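Uncharacterized protein Q64V53_BACFR (Bacteroides fragilis, PDB 2RA8) is of unknown function but joins a WGR domain to a leucine-rich-repeat domain, an architecture that may serve in binding other macromolecules. Local coordinates at residues K223-V228 with L254-I259; E282-S287 with K307-I312; P193-L198 with S216-L221; P244-D249 with E270-S275. All coordinates share one frame; numbering follows the deposited sequence.

Contact 1: K223-V228 with L254-I259; sequences KLVLYV and LKWLGI
The indole of Trp-256 carries the extended side chain of Lys-223 over one face. Lys-223 CE sits 3.9 Å from the centroid of the five-membered ring in a CH-pi contact, and NZ reaches on to the six-membered ring in a cation-pi contact, 4.0 Å from its centroid and only 9° off the normal. Both residues hold CG anti to the backbone N (chi1 175° in Lys-223, -178° in Trp-256), which sends chain and ring off the sheet side by side. Val-225 CG2 approaches the pyrrole part obliquely, 3.4 Å from Trp-256 NE1, whose hydrogen goes to Asp-285.

Beneath these groups the two strands run parallel. Leu-224 is bonded through both its N-H and its C=O: its N donates to Trp-256 O (3.0 Å), and its O accepts from Gly-258 N (2.8 Å); Leu-226 N then donates to Gly-258 O. Gly-258 lies across from Val-225 in the register, their CA atoms 4.4 Å apart. On the other face the contacts are purely apolar: Leu-224 CD2 meets Leu-257 CD1 at 4.0 Å, and Leu-226 CD1 meets Ile-259 CD1.

This is the parallel sheet of a leucine-rich-repeat fold. Strand 197-201 flanks 223-227, strand 283-285 flanks 256-260, and helix 265-274 packs on Leu-257 and Ile-259.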
# COMPACT_ATOMS: atom_id res chain seq x y z
N LYS A 223 -12.08 -22.22 -5.70
CA LYS A 223 -11.32 -21.08 -6.17
C LYS A 223 -9.90 -21.46 -6.53
O LYS A 223 -9.22 -22.15 -5.78
CB LYS A 223 -11.29 -19.97 -5.11
CG LYS A 223 -10.42 -18.78 -5.48
CD LYS A 223 -10.67 -17.57 -4.58
CE LYS A 223 -9.73 -16.43 -4.96
NZ LYS A 223 -10.06 -15.16 -4.25
N LEU A 224 -9.46 -21.01 -7.70
CA LEU A 224 -8.11 -21.25 -8.19
C LEU A 224 -7.61 -20.01 -8.84
O LEU A 224 -8.17 -19.55 -9.83
CB LEU A 224 -8.07 -22.39 -9.22
CG LEU A 224 -6.74 -22.61 -9.97
CD1 LEU A 224 -5.61 -22.93 -8.98
CD2 LEU A 224 -6.91 -23.76 -10.97
N VAL A 225 -6.55 -19.44 -8.28
CA VAL A 225 -5.95 -18.23 -8.82
C VAL A 225 -4.48 -18.47 -8.96
O VAL A 225 -3.80 -18.81 -7.99
CB VAL A 225 -6.19 -17.02 -7.91
CG1 VAL A 225 -5.37 -15.82 -8.40
CG2 VAL A 225 -7.67 -16.65 -7.93
N LEU A 226 -3.98 -18.30 -10.18
CA LEU A 226 -2.57 -18.51 -10.47
C LEU A 226 -1.98 -17.31 -11.15
O LEU A 226 -2.51 -16.84 -12.16
CB LEU A 226 -2.37 -19.72 -11.40
CG LEU A 226 -2.87 -21.10 -10.94
CD1 LEU A 226 -2.71 -22.10 -12.08
CD2 LEU A 226 -2.10 -21.55 -9.70
N TYR A 227 -0.89 -16.79 -10.60
CA TYR A 227 -0.19 -15.66 -11.21
C TYR A 227 0.79 -16.24 -12.23
O TYR A 227 1.63 -17.08 -11.88
CB TYR A 227 0.59 -14.85 -10.15
CG TYR A 227 -0.26 -13.89 -9.35
CD1 TYR A 227 -1.38 -14.34 -8.65
CD2 TYR A 227 0.05 -12.53 -9.30
CE1 TYR A 227 -2.18 -13.45 -7.92
CE2 TYR A 227 -0.73 -11.64 -8.58
CZ TYR A 227 -1.84 -12.10 -7.91
OH TYR A 227 -2.64 -11.22 -7.23
N VAL A 228 0.69 -15.80 -13.48
CA VAL A 228 1.57 -16.30 -14.54
C VAL A 228 2.97 -15.75 -14.44
O VAL A 228 3.95 -16.49 -14.51
CB VAL A 228 1.02 -15.96 -15.94
CG1 VAL A 228 1.94 -16.52 -17.02
CG2 VAL A 228 -0.39 -16.52 -16.09
N LEU A 254 -15.68 -25.73 -9.04
CA LEU A 254 -15.01 -24.44 -9.16
C LEU A 254 -16.00 -23.30 -9.42
O LEU A 254 -16.93 -23.44 -10.21
CB LEU A 254 -13.97 -24.48 -10.28
CG LEU A 254 -12.88 -23.41 -10.20
CD1 LEU A 254 -11.91 -23.73 -9.07
CD2 LEU A 254 -12.13 -23.34 -11.51
N LYS A 255 -15.81 -22.17 -8.73
CA LYS A 255 -16.67 -20.99 -8.87
C LYS A 255 -15.86 -19.79 -9.31
O LYS A 255 -16.36 -18.92 -10.03
CB LYS A 255 -17.34 -20.62 -7.55
CG LYS A 255 -18.37 -21.60 -7.04
CD LYS A 255 -19.01 -21.08 -5.75
CE LYS A 255 -20.04 -22.07 -5.20
NZ LYS A 255 -19.42 -23.38 -4.84
N TRP A 256 -14.62 -19.73 -8.85
CA TRP A 256 -13.72 -18.62 -9.18
C TRP A 256 -12.48 -19.19 -9.82
O TRP A 256 -11.79 -20.02 -9.23
CB TRP A 256 -13.35 -17.84 -7.89
CG TRP A 256 -12.46 -16.63 -8.07
CD1 TRP A 256 -11.29 -16.56 -8.77
CD2 TRP A 256 -12.66 -15.33 -7.49
NE1 TRP A 256 -10.74 -15.29 -8.66
CE2 TRP A 256 -11.56 -14.52 -7.88
CE3 TRP A 256 -13.66 -14.78 -6.68
CZ2 TRP A 256 -11.44 -13.19 -7.48
CZ3 TRP A 256 -13.53 -13.45 -6.28
CH2 TRP A 256 -12.43 -12.67 -6.68
N LEU A 257 -12.21 -18.77 -11.05
CA LEU A 257 -11.02 -19.21 -11.77
C LEU A 257 -10.26 -18.00 -12.24
O LEU A 257 -10.85 -17.06 -12.79
CB LEU A 257 -11.38 -20.07 -12.98
CG LEU A 257 -10.23 -20.44 -13.94
CD1 LEU A 257 -9.09 -21.19 -13.21
CD2 LEU A 257 -10.80 -21.30 -15.05
N GLY A 258 -8.95 -18.01 -12.02
CA GLY A 258 -8.13 -16.90 -12.43
C GLY A 258 -6.73 -17.27 -12.89
O GLY A 258 -5.99 -17.98 -12.20
N ILE A 259 -6.39 -16.80 -14.09
CA ILE A 259 -5.05 -16.99 -14.65
C ILE A 259 -4.77 -15.53 -14.85
O ILE A 259 -5.29 -14.89 -15.76
CB ILE A 259 -5.08 -17.75 -15.99
CG1 ILE A 259 -5.69 -19.15 -15.79
CG2 ILE A 259 -3.67 -17.87 -16.53
CD1 ILE A 259 -5.00 -19.98 -14.72

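Contact 2: E282-S287 with K307-I312; sequences ETMDIS and KHLKFI
Glu-282 and Lys-310 run side by side where two neighbouring strands of the parallel leucine-rich-repeat sheet begin. Followed outward, Glu-282 CB lies 3.8 Å from Lys-310 CD, CG lies beside the same carbon, and the carboxylate carbon CD is near both CD and CE of the lysine. At the tip OE1 forms a salt bridge of 3.6 Å with Lys-310 NZ, while OE2 rests against Lys-310 CD. The lysine is bent at chi3 (63°) and chi4 (-79°), and this fold brings its ammonium back alongside the glutamate instead of reaching past it. Much of the pairing is therefore between methylenes, with a rather long ionic contact at its end.

Below the pair, selenomethionine Met-284 places CB 3.6 Å from Leu-309 CD1, on the side where Phe-272 of helix 265-274 also packs. On the other face Thr-283 CG2 meets Phe-311 CD2 at 3.7 Å, approaching the ring obliquely; Trp-256 touches Thr-283 from the preceding strand.

Met-284 N donates to Phe-311 O at 3.0 Å, and the registry continues as Met-284 opposite Ile-312. One carbonyl starts it: Glu-282 O accepts two amides, Phe-311 N at 3.1 Å and Lys-310 N at 2.7 Å, both in the carbonyl plane, the latter on a lone pair.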
# COMPACT_ATOMS: atom_id res chain seq x y z
N GLU A 282 -18.73 -18.32 -11.36
CA GLU A 282 -19.40 -17.13 -10.87
C GLU A 282 -18.45 -15.99 -11.15
O GLU A 282 -18.88 -14.87 -11.45
CB GLU A 282 -19.63 -17.19 -9.36
CG GLU A 282 -20.45 -18.36 -8.88
CD GLU A 282 -20.83 -18.25 -7.42
OE1 GLU A 282 -19.96 -17.87 -6.60
OE2 GLU A 282 -22.00 -18.54 -7.08
N THR A 283 -17.16 -16.27 -11.06
CA THR A 283 -16.15 -15.24 -11.27
C THR A 283 -15.08 -15.57 -12.29
O THR A 283 -14.46 -16.64 -12.24
CB THR A 283 -15.45 -14.89 -9.93
OG1 THR A 283 -16.44 -14.53 -8.95
CG2 THR A 283 -14.47 -13.71 -10.11
N MSE A 284 -14.86 -14.66 -13.22
CA MSE A 284 -13.83 -14.80 -14.24
C MSE A 284 -12.80 -13.79 -13.81
O MSE A 284 -13.07 -12.59 -13.76
CB MSE A 284 -14.38 -14.43 -15.62
CG MSE A 284 -13.35 -14.51 -16.73
SE MSE A 284 -14.07 -13.87 -18.42
CE MSE A 284 -12.65 -12.67 -18.92
N ASP A 285 -11.61 -14.27 -13.48
CA ASP A 285 -10.53 -13.42 -12.98
C ASP A 285 -9.45 -13.29 -14.02
O ASP A 285 -8.74 -14.24 -14.31
CB ASP A 285 -9.96 -14.07 -11.72
CG ASP A 285 -9.14 -13.11 -10.86
OD1 ASP A 285 -8.63 -12.09 -11.37
OD2 ASP A 285 -8.99 -13.42 -9.66
N ILE A 286 -9.34 -12.10 -14.60
CA ILE A 286 -8.34 -11.83 -15.62
C ILE A 286 -7.69 -10.52 -15.29
O ILE A 286 -7.58 -9.63 -16.13
CB ILE A 286 -8.98 -11.75 -17.02
CG1 ILE A 286 -10.17 -10.78 -17.00
CG2 ILE A 286 -9.44 -13.14 -17.46
CD1 ILE A 286 -10.55 -10.24 -18.36
N SER A 287 -7.24 -10.41 -14.05
CA SER A 287 -6.60 -9.20 -13.55
C SER A 287 -5.10 -9.22 -13.60
O SER A 287 -4.48 -10.19 -14.06
CB SER A 287 -7.03 -8.97 -12.11
OG SER A 287 -6.70 -10.09 -11.31
N LYS A 307 -22.92 -13.61 -19.51
CA LYS A 307 -23.98 -12.89 -18.80
C LYS A 307 -24.47 -13.54 -17.53
O LYS A 307 -25.28 -12.96 -16.81
CB LYS A 307 -25.17 -12.64 -19.73
CG LYS A 307 -25.79 -13.88 -20.34
CD LYS A 307 -26.98 -13.52 -21.23
CE LYS A 307 -27.66 -14.76 -21.80
NZ LYS A 307 -28.83 -14.39 -22.64
N HIS A 308 -23.99 -14.74 -17.24
CA HIS A 308 -24.40 -15.46 -16.04
C HIS A 308 -23.41 -15.24 -14.91
O HIS A 308 -23.71 -15.53 -13.76
CB HIS A 308 -24.48 -16.94 -16.34
CG HIS A 308 -23.14 -17.56 -16.63
ND1 HIS A 308 -22.29 -17.97 -15.63
CD2 HIS A 308 -22.50 -17.80 -17.80
CE1 HIS A 308 -21.18 -18.44 -16.17
NE2 HIS A 308 -21.28 -18.34 -17.49
N LEU A 309 -22.23 -14.74 -15.24
CA LEU A 309 -21.20 -14.50 -14.23
C LEU A 309 -21.66 -13.45 -13.26
O LEU A 309 -22.49 -12.60 -13.59
CB LEU A 309 -19.89 -14.04 -14.89
CG LEU A 309 -19.15 -15.04 -15.78
CD1 LEU A 309 -17.92 -14.39 -16.40
CD2 LEU A 309 -18.74 -16.26 -14.95
N LYS A 310 -21.13 -13.51 -12.04
CA LYS A 310 -21.47 -12.53 -11.01
C LYS A 310 -20.41 -11.47 -10.92
O LYS A 310 -20.66 -10.37 -10.42
CB LYS A 310 -21.61 -13.23 -9.65
CG LYS A 310 -22.89 -14.04 -9.51
CD LYS A 310 -22.76 -15.22 -8.54
CE LYS A 310 -22.46 -14.80 -7.11
NZ LYS A 310 -21.03 -14.45 -6.89
N PHE A 311 -19.22 -11.76 -11.44
CA PHE A 311 -18.12 -10.81 -11.36
C PHE A 311 -17.01 -11.12 -12.32
O PHE A 311 -16.61 -12.27 -12.50
CB PHE A 311 -17.58 -10.80 -9.90
CG PHE A 311 -16.41 -9.87 -9.67
CD1 PHE A 311 -16.41 -8.56 -10.13
CD2 PHE A 311 -15.32 -10.31 -8.91
CE1 PHE A 311 -15.35 -7.70 -9.83
CE2 PHE A 311 -14.26 -9.45 -8.61
CZ PHE A 311 -14.28 -8.14 -9.07
N ILE A 312 -16.52 -10.07 -12.98
CA ILE A 312 -15.41 -10.21 -13.90
C ILE A 312 -14.38 -9.24 -13.39
O ILE A 312 -14.58 -8.03 -13.47
CB ILE A 312 -15.79 -9.86 -15.34
CG1 ILE A 312 -16.91 -10.79 -15.83
CG2 ILE A 312 -14.57 -9.99 -16.24
CD1 ILE A 312 -17.33 -10.55 -17.29

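Contact 3: P193-L198 with S216-L221; sequences PNLKSL and SDLPNL
Pro-193 O receives the side-chain amide of Asn-220, with ND2 2.8 Å away and the N-H...O angle a nearly straight 169°. The oxygen lies close to the amide plane of Asn-220, whereas the donor stands 20° out of the plane of the carbonyl. With CG anti to its own carbonyl carbon (chi1 -61°), Asn-220 turns the amide back over the proline segment, and ND2 also rests against Pro-193 CB. That CB in turn meets Pro-219 CG at 4.0 Å, a small apolar contact between the two proline rings near the surface.

A water links the same two segments: it donates to Leu-195 O at 2.9 Å and accepts weakly from Asn-220 N. Residues 216-221 include a type I beta turn, Leu-218 to Leu-221, and lead from helix 207-215 into strand 223-227, so the approaches to two neighbouring strands of the leucine-rich-repeat sheet meet here.

Inward the leucines take over. The side chains of Leu-195 and Leu-218 cross, with CD2 of Leu-195 4.1 Å from CD2 of Leu-218, and Leu-198 CD2 touches Leu-218 CD1. Leu-221 CD1 lies 3.5 Å from Lys-196 O and 4.0 Å from Leu-198 CB. Leu-198 also touches Leu-224.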
# COMPACT_ATOMS: atom_id res chain seq x y z
N PRO A 193 -8.88 -33.60 -1.62
CA PRO A 193 -10.27 -33.16 -1.58
C PRO A 193 -10.54 -32.15 -0.49
O PRO A 193 -11.61 -31.55 -0.44
CB PRO A 193 -11.03 -34.48 -1.38
CG PRO A 193 -10.07 -35.29 -0.56
CD PRO A 193 -8.76 -35.03 -1.26
N ASN A 194 -9.57 -31.95 0.40
CA ASN A 194 -9.74 -30.99 1.49
C ASN A 194 -9.67 -29.55 1.03
O ASN A 194 -10.35 -28.69 1.60
CB ASN A 194 -8.70 -31.23 2.61
CG ASN A 194 -7.26 -31.13 2.11
OD1 ASN A 194 -6.48 -30.30 2.59
ND2 ASN A 194 -6.90 -31.98 1.16
N LEU A 195 -8.87 -29.28 0.00
CA LEU A 195 -8.70 -27.91 -0.51
C LEU A 195 -9.89 -27.29 -1.21
O LEU A 195 -10.45 -27.87 -2.15
CB LEU A 195 -7.49 -27.84 -1.47
CG LEU A 195 -6.06 -27.84 -0.93
CD1 LEU A 195 -5.80 -29.09 -0.13
CD2 LEU A 195 -5.08 -27.78 -2.11
N LYS A 196 -10.30 -26.11 -0.76
CA LYS A 196 -11.41 -25.39 -1.37
C LYS A 196 -10.89 -24.19 -2.13
O LYS A 196 -11.51 -23.74 -3.11
CB LYS A 196 -12.40 -24.87 -0.32
CG LYS A 196 -13.07 -25.97 0.51
CD LYS A 196 -14.58 -25.91 0.36
CE LYS A 196 -15.30 -26.58 1.52
NZ LYS A 196 -15.11 -25.83 2.80
N SER A 197 -9.77 -23.65 -1.67
CA SER A 197 -9.17 -22.48 -2.31
C SER A 197 -7.67 -22.63 -2.46
O SER A 197 -6.97 -22.98 -1.51
CB SER A 197 -9.49 -21.21 -1.50
OG SER A 197 -9.14 -20.05 -2.23
N LEU A 198 -7.19 -22.32 -3.66
CA LEU A 198 -5.78 -22.41 -3.98
C LEU A 198 -5.37 -21.22 -4.80
O LEU A 198 -5.85 -21.01 -5.91
CB LEU A 198 -5.51 -23.68 -4.80
CG LEU A 198 -4.09 -23.83 -5.37
CD1 LEU A 198 -3.07 -23.81 -4.23
CD2 LEU A 198 -3.99 -25.13 -6.17
N SER A 216 -2.89 -33.42 -9.48
CA SER A 216 -3.61 -33.57 -8.22
C SER A 216 -5.08 -33.62 -8.45
O SER A 216 -5.58 -33.17 -9.48
CB SER A 216 -3.31 -32.39 -7.29
OG SER A 216 -1.92 -32.25 -7.07
N ASP A 217 -5.80 -34.19 -7.48
CA ASP A 217 -7.25 -34.27 -7.58
C ASP A 217 -7.79 -33.26 -6.60
O ASP A 217 -7.56 -33.36 -5.39
CB ASP A 217 -7.73 -35.68 -7.23
CG ASP A 217 -7.21 -36.72 -8.20
OD1 ASP A 217 -7.48 -36.60 -9.42
OD2 ASP A 217 -6.52 -37.66 -7.75
N LEU A 218 -8.51 -32.28 -7.12
CA LEU A 218 -9.09 -31.23 -6.29
C LEU A 218 -10.56 -31.12 -6.61
O LEU A 218 -11.04 -30.08 -7.04
CB LEU A 218 -8.39 -29.88 -6.61
CG LEU A 218 -6.87 -29.91 -6.56
CD1 LEU A 218 -6.29 -28.59 -7.03
CD2 LEU A 218 -6.42 -30.21 -5.13
N PRO A 219 -11.32 -32.21 -6.38
CA PRO A 219 -12.76 -32.19 -6.67
C PRO A 219 -13.58 -31.15 -5.96
O PRO A 219 -14.58 -30.67 -6.49
CB PRO A 219 -13.20 -33.61 -6.30
CG PRO A 219 -12.32 -33.93 -5.14
CD PRO A 219 -10.96 -33.43 -5.63
N ASN A 220 -13.19 -30.78 -4.74
CA ASN A 220 -13.96 -29.79 -4.00
C ASN A 220 -13.43 -28.38 -4.12
O ASN A 220 -13.93 -27.48 -3.45
CB ASN A 220 -14.03 -30.17 -2.52
CG ASN A 220 -14.70 -31.51 -2.29
OD1 ASN A 220 -15.74 -31.81 -2.89
ND2 ASN A 220 -14.11 -32.33 -1.42
N LEU A 221 -12.44 -28.18 -4.98
CA LEU A 221 -11.87 -26.84 -5.16
C LEU A 221 -12.96 -25.88 -5.65
O LEU A 221 -13.76 -26.22 -6.53
CB LEU A 221 -10.73 -26.87 -6.18
CG LEU A 221 -9.84 -25.62 -6.20
CD1 LEU A 221 -9.09 -25.52 -4.90
CD2 LEU A 221 -8.87 -25.69 -7.36
O HOH W 1 -10.44 -30.36 -3.55

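Contact 4: P244-D249 with E270-S275; sequences PLFSKD and EMFLES
Phe-246 sets its ring against Met-271 and Phe-272 of the segment 270-275, and its CB and carbonyl against Ser-275. Against Phe-272 the arrangement is T-shaped: the planes stand at 82°, the centroids are 4.9 Å apart, and the edge of Phe-246 points at the face of Phe-272. Its CE1 hangs almost over the middle of that ring, 3.7 Å from Phe-272 CG.

Met-271, a selenomethionine, crosses Phe-246 at about a right angle. Its CB sits over one face, offset toward the rim, and makes a CH-pi contact 3.8 Å from the ring centroid. The chain then runs extended past the ring, so SE approaches obliquely, 4.5 Å from the centroid, in a Met-aromatic contact whose nearest ring atom is CE2.

At the root of the ring Ser-275 takes hold of the backbone. Its OG, anti to the backbone N (chi1 180°), donates to Phe-246 O at 2.6 Å, from 54° above the carbonyl plane and away from the lone pairs. Ser-275 OG also lies 3.1 Å from Phe-246 CB, and it has a hydrogen-bond partner in Ile-277 N. Phe-246 is the centre of an inverse gamma turn, and its side chain points toward segment 270-275.

Leu-257 and Ile-259 of strand 256-260 touch Phe-246 as well, making the ring a filler between helix and sheet. The chemistry implies a largely apolar and aromatic contact, with one short hydroxyl bond, tying the turn's carbonyl to Ser-275, as its polar element.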
# COMPACT_ATOMS: atom_id res chain seq x y z
N PRO A 244 -5.67 -27.02 -19.99
CA PRO A 244 -6.36 -28.17 -19.38
C PRO A 244 -7.07 -27.89 -18.07
O PRO A 244 -7.94 -28.66 -17.64
CB PRO A 244 -5.25 -29.21 -19.24
CG PRO A 244 -4.36 -28.90 -20.41
CD PRO A 244 -4.30 -27.38 -20.37
N LEU A 245 -6.70 -26.78 -17.41
CA LEU A 245 -7.32 -26.39 -16.14
C LEU A 245 -8.75 -25.96 -16.32
O LEU A 245 -9.57 -26.06 -15.40
CB LEU A 245 -6.55 -25.22 -15.51
CG LEU A 245 -5.13 -25.48 -15.02
CD1 LEU A 245 -4.40 -24.16 -14.82
CD2 LEU A 245 -5.19 -26.26 -13.71
N PHE A 246 -9.07 -25.47 -17.52
CA PHE A 246 -10.41 -25.01 -17.83
C PHE A 246 -11.31 -26.19 -18.17
O PHE A 246 -11.81 -26.31 -19.29
CB PHE A 246 -10.35 -24.03 -19.02
CG PHE A 246 -9.65 -22.72 -18.71
CD1 PHE A 246 -10.39 -21.54 -18.62
CD2 PHE A 246 -8.28 -22.67 -18.54
CE1 PHE A 246 -9.75 -20.32 -18.36
CE2 PHE A 246 -7.64 -21.45 -18.28
CZ PHE A 246 -8.38 -20.28 -18.20
N SER A 247 -11.53 -27.07 -17.20
CA SER A 247 -12.35 -28.25 -17.41
C SER A 247 -13.30 -28.53 -16.28
O SER A 247 -12.88 -28.70 -15.14
CB SER A 247 -11.44 -29.47 -17.62
OG SER A 247 -12.16 -30.68 -17.45
N LYS A 248 -14.59 -28.59 -16.59
CA LYS A 248 -15.58 -28.87 -15.55
C LYS A 248 -15.36 -30.24 -14.95
O LYS A 248 -15.60 -30.46 -13.77
CB LYS A 248 -17.01 -28.76 -16.11
CG LYS A 248 -17.39 -29.80 -17.15
CD LYS A 248 -18.86 -29.64 -17.53
CE LYS A 248 -19.35 -30.79 -18.40
NZ LYS A 248 -18.54 -30.94 -19.64
N ASP A 249 -14.88 -31.18 -15.76
CA ASP A 249 -14.62 -32.52 -15.26
C ASP A 249 -13.51 -32.50 -14.23
O ASP A 249 -13.55 -33.24 -13.24
CB ASP A 249 -14.24 -33.47 -16.41
CG ASP A 249 -15.40 -33.76 -17.34
OD1 ASP A 249 -16.51 -34.05 -16.85
OD2 ASP A 249 -15.20 -33.71 -18.58
N GLU A 270 -9.76 -15.85 -24.17
CA GLU A 270 -10.15 -16.86 -25.14
C GLU A 270 -10.37 -18.20 -24.46
O GLU A 270 -11.35 -18.90 -24.72
CB GLU A 270 -9.07 -17.00 -26.22
CG GLU A 270 -9.46 -17.93 -27.36
CD GLU A 270 -8.28 -18.34 -28.22
OE1 GLU A 270 -7.59 -17.44 -28.74
OE2 GLU A 270 -8.06 -19.56 -28.39
N MSE A 271 -9.46 -18.56 -23.56
CA MSE A 271 -9.56 -19.83 -22.84
C MSE A 271 -10.87 -19.94 -22.12
O MSE A 271 -11.53 -20.97 -22.17
CB MSE A 271 -8.42 -19.97 -21.84
CG MSE A 271 -7.07 -20.00 -22.49
SE MSE A 271 -5.66 -20.37 -21.23
CE MSE A 271 -4.17 -20.11 -22.42
N PHE A 272 -11.24 -18.86 -21.43
CA PHE A 272 -12.50 -18.84 -20.71
C PHE A 272 -13.66 -19.08 -21.65
O PHE A 272 -14.44 -20.01 -21.46
CB PHE A 272 -12.70 -17.49 -20.00
CG PHE A 272 -12.06 -17.41 -18.63
CD1 PHE A 272 -12.65 -18.05 -17.54
CD2 PHE A 272 -10.87 -16.73 -18.44
CE1 PHE A 272 -12.06 -17.99 -16.28
CE2 PHE A 272 -10.28 -16.67 -17.18
CZ PHE A 272 -10.88 -17.30 -16.11
N LEU A 273 -13.75 -18.24 -22.68
CA LEU A 273 -14.86 -18.33 -23.63
C LEU A 273 -15.04 -19.65 -24.32
O LEU A 273 -16.17 -20.05 -24.59
CB LEU A 273 -14.73 -17.22 -24.69
CG LEU A 273 -14.79 -15.78 -24.15
CD1 LEU A 273 -14.54 -14.79 -25.27
CD2 LEU A 273 -16.13 -15.52 -23.51
N GLU A 274 -13.95 -20.36 -24.59
CA GLU A 274 -14.03 -21.64 -25.28
C GLU A 274 -14.12 -22.83 -24.36
O GLU A 274 -14.26 -23.96 -24.84
CB GLU A 274 -12.82 -21.83 -26.17
CG GLU A 274 -11.51 -21.79 -25.41
CD GLU A 274 -10.30 -21.87 -26.32
OE1 GLU A 274 -10.33 -21.27 -27.41
OE2 GLU A 274 -9.31 -22.52 -25.93
N SER A 275 -14.06 -22.60 -23.05
CA SER A 275 -14.09 -23.69 -22.08
C SER A 275 -15.46 -24.18 -21.66
O SER A 275 -16.46 -23.45 -21.73
CB SER A 275 -13.32 -23.26 -20.82
OG SER A 275 -13.33 -24.28 -19.84

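Contacts 1 and 2 are successive strand pairings of one parallel sheet; Trp-256 of contact 1 is bonded to Asp-285 of contact 2. Contact 3 lies one strand earlier, with Leu-198 hydrogen-bonded to Lys-223 and Val-225 of contact 1. Contact 4 instead packs loop and helix behind the sheet, against the strands of contact 1, and its Phe-272 also touches Met-284 and Ile-286 of contact 2. Contacts 1 and 4 are buried, while 2 and 3 reach the surface. Contacts 1 and 2 are both held by three backbone hydrogen bonds; contact 1 adds a cation-pi pair and contact 2 a salt bridge at its more exposed side. Contact 3 uses an amide and a water, contact 4 mainly aromatic packing.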